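Local coordinates for protein SidF, inhibitor of growth family, member 3 (Legionella pneumophila subsp. pneumophila, PDB 4FYE) that removes phosphate from phosphoinositide lipids, probably as a phosphatidylinositol-3,4,5-trisphosphate 3-phosphatase of Legionella, at residues K374-Y379 with G645-N650; D334-R339 with T398-E403. The protein carries 1 engineered substitution. All coordinates share one frame; numbering follows the deposited sequence.

Interaction 1: residues K374-Y379 with G645-N650. Engineered in segment 645-650: S646 (natural residue Cys). With PO4 (phosphate ion), chain B.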
loop_
_atom_site.group_PDB
_atom_site.type_symbol
_atom_site.label_atom_id
_atom_site.label_comp_id
_atom_site.label_asym_id
_atom_site.label_seq_id
_atom_site.Cartn_x
_atom_site.Cartn_y
_atom_site.Cartn_z
ATOM N N LYS A 374 -17.247 -4.474 -6.165
ATOM C CA LYS A 374 -18.228 -4.353 -5.099
ATOM C C LYS A 374 -17.860 -5.259 -3.925
ATOM O O LYS A 374 -17.883 -4.811 -2.769
ATOM C CB LYS A 374 -19.688 -4.506 -5.594
ATOM C CG LYS A 374 -20.735 -4.693 -4.482
ATOM C CD LYS A 374 -21.970 -3.816 -4.648
ATOM C CE LYS A 374 -23.313 -4.557 -4.544
ATOM N NZ LYS A 374 -23.723 -5.102 -3.207
ATOM N N GLU A 375 -17.466 -6.498 -4.219
ATOM C CA GLU A 375 -17.013 -7.412 -3.143
ATOM C C GLU A 375 -15.714 -6.941 -2.516
ATOM O O GLU A 375 -15.547 -7.003 -1.297
ATOM C CB GLU A 375 -16.877 -8.848 -3.640
ATOM C CG GLU A 375 -18.230 -9.507 -3.911
ATOM C CD GLU A 375 -18.915 -8.998 -5.211
ATOM O OE1 GLU A 375 -18.275 -8.856 -6.293
ATOM O OE2 GLU A 375 -20.133 -8.755 -5.147
ATOM N N GLN A 376 -14.812 -6.416 -3.331
ATOM C CA GLN A 376 -13.505 -5.948 -2.804
ATOM C C GLN A 376 -13.741 -4.916 -1.772
ATOM O O GLN A 376 -12.942 -4.754 -0.839
ATOM C CB GLN A 376 -12.625 -5.339 -3.883
ATOM C CG GLN A 376 -12.234 -6.306 -4.963
ATOM C CD GLN A 376 -11.391 -5.633 -6.040
ATOM O OE1 GLN A 376 -11.602 -5.805 -7.269
ATOM N NE2 GLN A 376 -10.445 -4.860 -5.592
ATOM N N PHE A 377 -14.868 -4.230 -1.904
ATOM C CA PHE A 377 -15.249 -3.269 -0.891
ATOM C C PHE A 377 -15.931 -4.042 0.212
ATOM O O PHE A 377 -15.502 -4.028 1.360
ATOM C CB PHE A 377 -16.143 -2.148 -1.454
ATOM C CG PHE A 377 -16.927 -1.421 -0.397
ATOM C CD1 PHE A 377 -16.288 -0.590 0.502
ATOM C CD2 PHE A 377 -18.289 -1.605 -0.280
ATOM C CE1 PHE A 377 -16.992 0.087 1.481
ATOM C CE2 PHE A 377 -19.013 -0.949 0.724
ATOM C CZ PHE A 377 -18.363 -0.089 1.609
ATOM N N GLU A 378 -16.978 -4.746 -0.164
ATOM C CA GLU A 378 -17.875 -5.333 0.821
ATOM C C GLU A 378 -17.259 -6.409 1.734
ATOM O O GLU A 378 -17.449 -6.343 2.947
ATOM C CB GLU A 378 -19.159 -5.807 0.180
ATOM C CG GLU A 378 -20.305 -4.913 0.577
ATOM C CD GLU A 378 -21.576 -5.184 -0.212
ATOM O OE1 GLU A 378 -22.109 -6.333 -0.171
ATOM O OE2 GLU A 378 -22.064 -4.226 -0.859
ATOM N N TYR A 379 -16.471 -7.332 1.181
ATOM C CA TYR A 379 -15.901 -8.413 1.977
ATOM C C TYR A 379 -14.817 -7.944 2.928
ATOM O O TYR A 379 -14.631 -8.513 4.015
ATOM C CB TYR A 379 -15.314 -9.465 1.069
ATOM C CG TYR A 379 -16.329 -10.276 0.305
ATOM C CD1 TYR A 379 -17.650 -9.844 0.179
ATOM C CD2 TYR A 379 -15.981 -11.480 -0.286
ATOM C CE1 TYR A 379 -18.600 -10.589 -0.498
ATOM C CE2 TYR A 379 -16.912 -12.182 -1.019
ATOM C CZ TYR A 379 -18.206 -11.727 -1.095
ATOM O OH TYR A 379 -19.119 -12.433 -1.737
ATOM N N GLY A 645 -4.742 0.372 -1.655
ATOM C CA GLY A 645 -5.104 -0.728 -2.510
ATOM C C GLY A 645 -6.269 -0.558 -3.492
ATOM O O GLY A 645 -7.287 0.222 -3.349
ATOM N N SER A 646 -6.098 -1.405 -4.488
ATOM C CA SER A 646 -6.882 -1.432 -5.666
ATOM C C SER A 646 -6.838 -2.956 -5.824
ATOM O O SER A 646 -6.447 -3.637 -4.857
ATOM C CB SER A 646 -6.138 -0.617 -6.750
ATOM O OG SER A 646 -4.688 -0.869 -6.913
ATOM N N LYS A 647 -7.209 -3.491 -6.995
ATOM C CA LYS A 647 -7.328 -4.957 -7.156
ATOM C C LYS A 647 -5.971 -5.626 -6.978
ATOM O O LYS A 647 -5.776 -6.325 -5.999
ATOM C CB LYS A 647 -8.025 -5.366 -8.477
ATOM C CG LYS A 647 -8.298 -6.862 -8.588
ATOM C CD LYS A 647 -9.313 -7.194 -9.672
ATOM C CE LYS A 647 -10.291 -8.258 -9.142
ATOM N NZ LYS A 647 -10.986 -9.145 -10.130
ATOM N N SER A 648 -5.049 -5.373 -7.901
ATOM C CA SER A 648 -3.675 -5.899 -7.792
ATOM C C SER A 648 -2.644 -4.940 -7.110
ATOM O O SER A 648 -1.515 -5.335 -6.840
ATOM C CB SER A 648 -3.178 -6.241 -9.205
ATOM O OG SER A 648 -3.048 -5.032 -9.971
ATOM N N ASN A 649 -3.033 -3.681 -6.984
ATOM C CA ASN A 649 -2.214 -2.649 -6.373
ATOM C C ASN A 649 -1.126 -2.130 -7.293
ATOM O O ASN A 649 -0.322 -1.305 -6.905
ATOM C CB ASN A 649 -1.598 -3.123 -5.066
ATOM C CG ASN A 649 -1.209 -1.971 -4.177
ATOM O OD1 ASN A 649 -2.001 -1.067 -3.945
ATOM N ND2 ASN A 649 0.022 -1.983 -3.695
ATOM N N ASN A 650 -1.102 -2.631 -8.513
ATOM C CA ASN A 650 -0.186 -2.139 -9.525
ATOM C C ASN A 650 -0.454 -0.707 -9.965
ATOM O O ASN A 650 0.469 0.033 -10.266
ATOM C CB ASN A 650 -0.148 -3.078 -10.725
ATOM C CG ASN A 650 0.614 -4.346 -10.437
ATOM O OD1 ASN A 650 1.591 -4.335 -9.701
ATOM N ND2 ASN A 650 0.165 -5.448 -11.008
HETATM P P PO4 B . -5.581 -1.495 -10.079
HETATM O O1 PO4 B . -5.948 -0.012 -10.202
HETATM O O2 PO4 B . -6.711 -2.272 -9.413
HETATM O O3 PO4 B . -5.321 -2.217 -11.410
HETATM O O4 PO4 B . -4.307 -1.634 -9.224
#
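The N-terminal part of helix 373-387 approaches the loop that leaves strand 641-645, with Q376 and K647 nearest at 7.6 Å between their CA atoms. Q376 reaches across from the helix with its chain extended beyond CG. Its CD lies 4.2 Å from K647 CG, and the side chains cross at about a right angle, so that the glutamine amide meets the flank of the lysine's aliphatic chain. CG of K647 stands anti to the backbone N (chi1 -173°) and the chain bends at chi3, which carries it past the glutamine to the residues just before the helix, where NZ makes a weak hydrogen bond to E371 O. The ammonium does not reach the bound phosphate ion.

The loop holds the phosphate mainly with backbone groups. K647 N donates to phosphate O2 over 2.8 Å at 143°, and N649 N gives a weak bond of 3.3 Å to phosphate O4. OG of the engineered S646 points to the same O4, but the modelled 2.5 Å between S646 OG and phosphate O4 is very short and the exact length is doubtful. G653 N also bonds to that hydroxyl, while D651 N and R652 NE complete the grip on the ion. Several N-H groups and an arginine would probably help to stabilise its negative charge.

From S646, a cysteine in the natural protein, to R652, the sequence has the CX5R spacing, and the loop wraps the ion, probably from the crystallisation liquor, as in the phosphate-binding loop of cysteine-based phosphatases.

Interaction 2: residues D334-R339 with T398-E403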
loop_
_atom_site.group_PDB
_atom_site.type_symbol
_atom_site.label_atom_id
_atom_site.label_comp_id
_atom_site.label_asym_id
_atom_site.label_seq_id
_atom_site.Cartn_x
_atom_site.Cartn_y
_atom_site.Cartn_z
ATOM N N ASP A 334 25.571 -11.626 21.884
ATOM C CA ASP A 334 25.201 -11.522 20.473
ATOM C C ASP A 334 23.990 -10.580 20.287
ATOM O O ASP A 334 22.884 -10.878 20.770
ATOM C CB ASP A 334 24.904 -12.920 19.909
ATOM C CG ASP A 334 25.096 -13.000 18.402
ATOM O OD1 ASP A 334 24.351 -12.332 17.647
ATOM O OD2 ASP A 334 26.013 -13.742 17.970
ATOM N N ALA A 335 24.203 -9.458 19.587
ATOM C CA ALA A 335 23.187 -8.430 19.419
ATOM C C ALA A 335 21.845 -9.017 19.012
ATOM O O ALA A 335 20.802 -8.692 19.615
ATOM C CB ALA A 335 23.631 -7.386 18.424
ATOM N N GLU A 336 21.876 -9.907 18.018
ATOM C CA GLU A 336 20.660 -10.531 17.486
ATOM C C GLU A 336 19.910 -11.312 18.579
ATOM O O GLU A 336 18.668 -11.322 18.628
ATOM C CB GLU A 336 21.003 -11.448 16.300
ATOM C CG GLU A 336 19.805 -11.948 15.487
ATOM C CD GLU A 336 19.921 -13.421 15.053
ATOM O OE1 GLU A 336 19.388 -13.768 13.962
ATOM O OE2 GLU A 336 20.531 -14.238 15.804
ATOM N N LYS A 337 20.671 -11.954 19.453
ATOM C CA LYS A 337 20.097 -12.814 20.470
ATOM C C LYS A 337 19.635 -11.976 21.689
ATOM O O LYS A 337 18.827 -12.422 22.514
ATOM C CB LYS A 337 21.093 -13.975 20.784
ATOM C CG LYS A 337 21.070 -14.688 22.162
ATOM C CD LYS A 337 19.704 -15.011 22.831
ATOM C CE LYS A 337 19.864 -15.947 24.052
ATOM N NZ LYS A 337 19.077 -15.633 25.299
ATOM N N ALA A 338 20.139 -10.754 21.767
ATOM C CA ALA A 338 19.674 -9.803 22.768
ATOM C C ALA A 338 18.325 -9.156 22.361
ATOM O O ALA A 338 17.372 -9.154 23.138
ATOM C CB ALA A 338 20.731 -8.733 23.016
ATOM N N ARG A 339 18.247 -8.629 21.149
ATOM C CA ARG A 339 16.947 -8.193 20.650
ATOM C C ARG A 339 15.892 -9.295 20.765
ATOM O O ARG A 339 14.751 -9.016 21.174
ATOM C CB ARG A 339 16.976 -7.587 19.217
ATOM C CG ARG A 339 15.655 -6.911 18.862
ATOM C CD ARG A 339 15.849 -5.974 17.711
ATOM N NE ARG A 339 14.594 -5.436 17.206
ATOM C CZ ARG A 339 14.073 -4.252 17.565
ATOM N NH1 ARG A 339 14.640 -3.425 18.483
ATOM N NH2 ARG A 339 12.969 -3.901 16.996
ATOM N N THR A 398 10.783 -13.330 16.645
ATOM C CA THR A 398 11.702 -12.690 17.605
ATOM C C THR A 398 13.141 -12.628 17.105
ATOM O O THR A 398 13.857 -11.673 17.356
ATOM C CB THR A 398 11.704 -13.395 18.976
ATOM O OG1 THR A 398 12.235 -14.704 18.825
ATOM C CG2 THR A 398 10.295 -13.493 19.565
ATOM N N GLY A 399 13.553 -13.679 16.411
ATOM C CA GLY A 399 14.876 -13.786 15.860
ATOM C C GLY A 399 14.777 -14.688 14.649
ATOM O O GLY A 399 13.669 -15.093 14.239
ATOM N N SER A 400 15.928 -15.020 14.068
ATOM C CA SER A 400 15.931 -15.772 12.805
ATOM C C SER A 400 15.511 -17.239 13.003
ATOM O O SER A 400 15.059 -17.862 12.076
ATOM C CB SER A 400 17.254 -15.624 12.033
ATOM O OG SER A 400 18.252 -16.389 12.669
ATOM N N ASN A 401 15.594 -17.769 14.209
ATOM C CA ASN A 401 15.095 -19.117 14.417
ATOM C C ASN A 401 14.063 -19.226 15.530
ATOM O O ASN A 401 13.869 -20.298 16.083
ATOM C CB ASN A 401 16.271 -20.064 14.691
ATOM C CG ASN A 401 16.041 -21.474 14.145
ATOM O OD1 ASN A 401 14.950 -21.805 13.661
ATOM N ND2 ASN A 401 17.075 -22.316 14.230
ATOM N N THR A 402 13.398 -18.126 15.864
ATOM C CA THR A 402 12.592 -18.077 17.094
ATOM C C THR A 402 11.344 -17.242 16.882
ATOM O O THR A 402 11.390 -16.190 16.261
ATOM C CB THR A 402 13.348 -17.392 18.266
ATOM O OG1 THR A 402 13.923 -16.157 17.795
ATOM C CG2 THR A 402 14.437 -18.299 18.894
ATOM N N GLU A 403 10.252 -17.671 17.476
ATOM C CA GLU A 403 9.037 -16.896 17.389
ATOM C C GLU A 403 8.213 -17.092 18.655
ATOM O O GLU A 403 8.484 -18.010 19.413
ATOM C CB GLU A 403 8.255 -17.330 16.162
ATOM C CG GLU A 403 7.845 -18.784 16.268
ATOM C CD GLU A 403 7.278 -19.361 14.988
ATOM O OE1 GLU A 403 6.564 -20.365 15.088
ATOM O OE2 GLU A 403 7.545 -18.853 13.887
#
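S400 OG donates a hydrogen bond of 3.1 Å to E336 OE1, joining the tip of a chain reversal to the first turn of helix 335-349. The hydroxyl reaches the carboxylate on the syn side of OE1, only 16° out of its plane. E336 reaches it because CG extends anti to the backbone N (chi1 -169°) and the chain then bends at chi2. S400 CB follows its hydroxyl in, standing 3.4 Å from E336 OE1. Both residues are exposed, which makes this a surface bond. D334 occupies the N-cap position, and its OD1 accepts a weak capping bond from E336 N; a negative side chain in this first turn would probably suit the helix dipole.

Strands 391-399 and 402-416 form a beta hairpin at one margin of a four-stranded mixed sheet, connected by a type I turn from G399 to T402 that carries S400 at its tip. T398 N donates 2.9 Å to T402 O across the base of the turn.

Behind the exposed bond the helix and hairpin also meet where the buried T398 packs against A340 and I343 farther along the helix. The chain's N-terminal region links the two, T6 OG1 bonding to T398 O while T6 O accepts from R339 NE. R339 NH1 in turn reaches M313 O and N315 OD1.

Overall arrangement
Interactions 1 and 2 are tied to opposite margins of the same four-stranded mixed sheet: strand 641-645 leads into the phosphate-binding loop of interaction 1, and strand 391-399 runs into the hairpin turn of interaction 2. The segments alternate along the chain, because 374-379 lies between 334-339 and 398-403 while 645-650 follows both. The contacts do not touch: their centres are 36 Å apart and their nearest atoms about 24 Å. The phosphate site belongs to interaction 1 alone. One contact is buried beside the probable active site, whereas the other joins a helix to a hairpin at the surface.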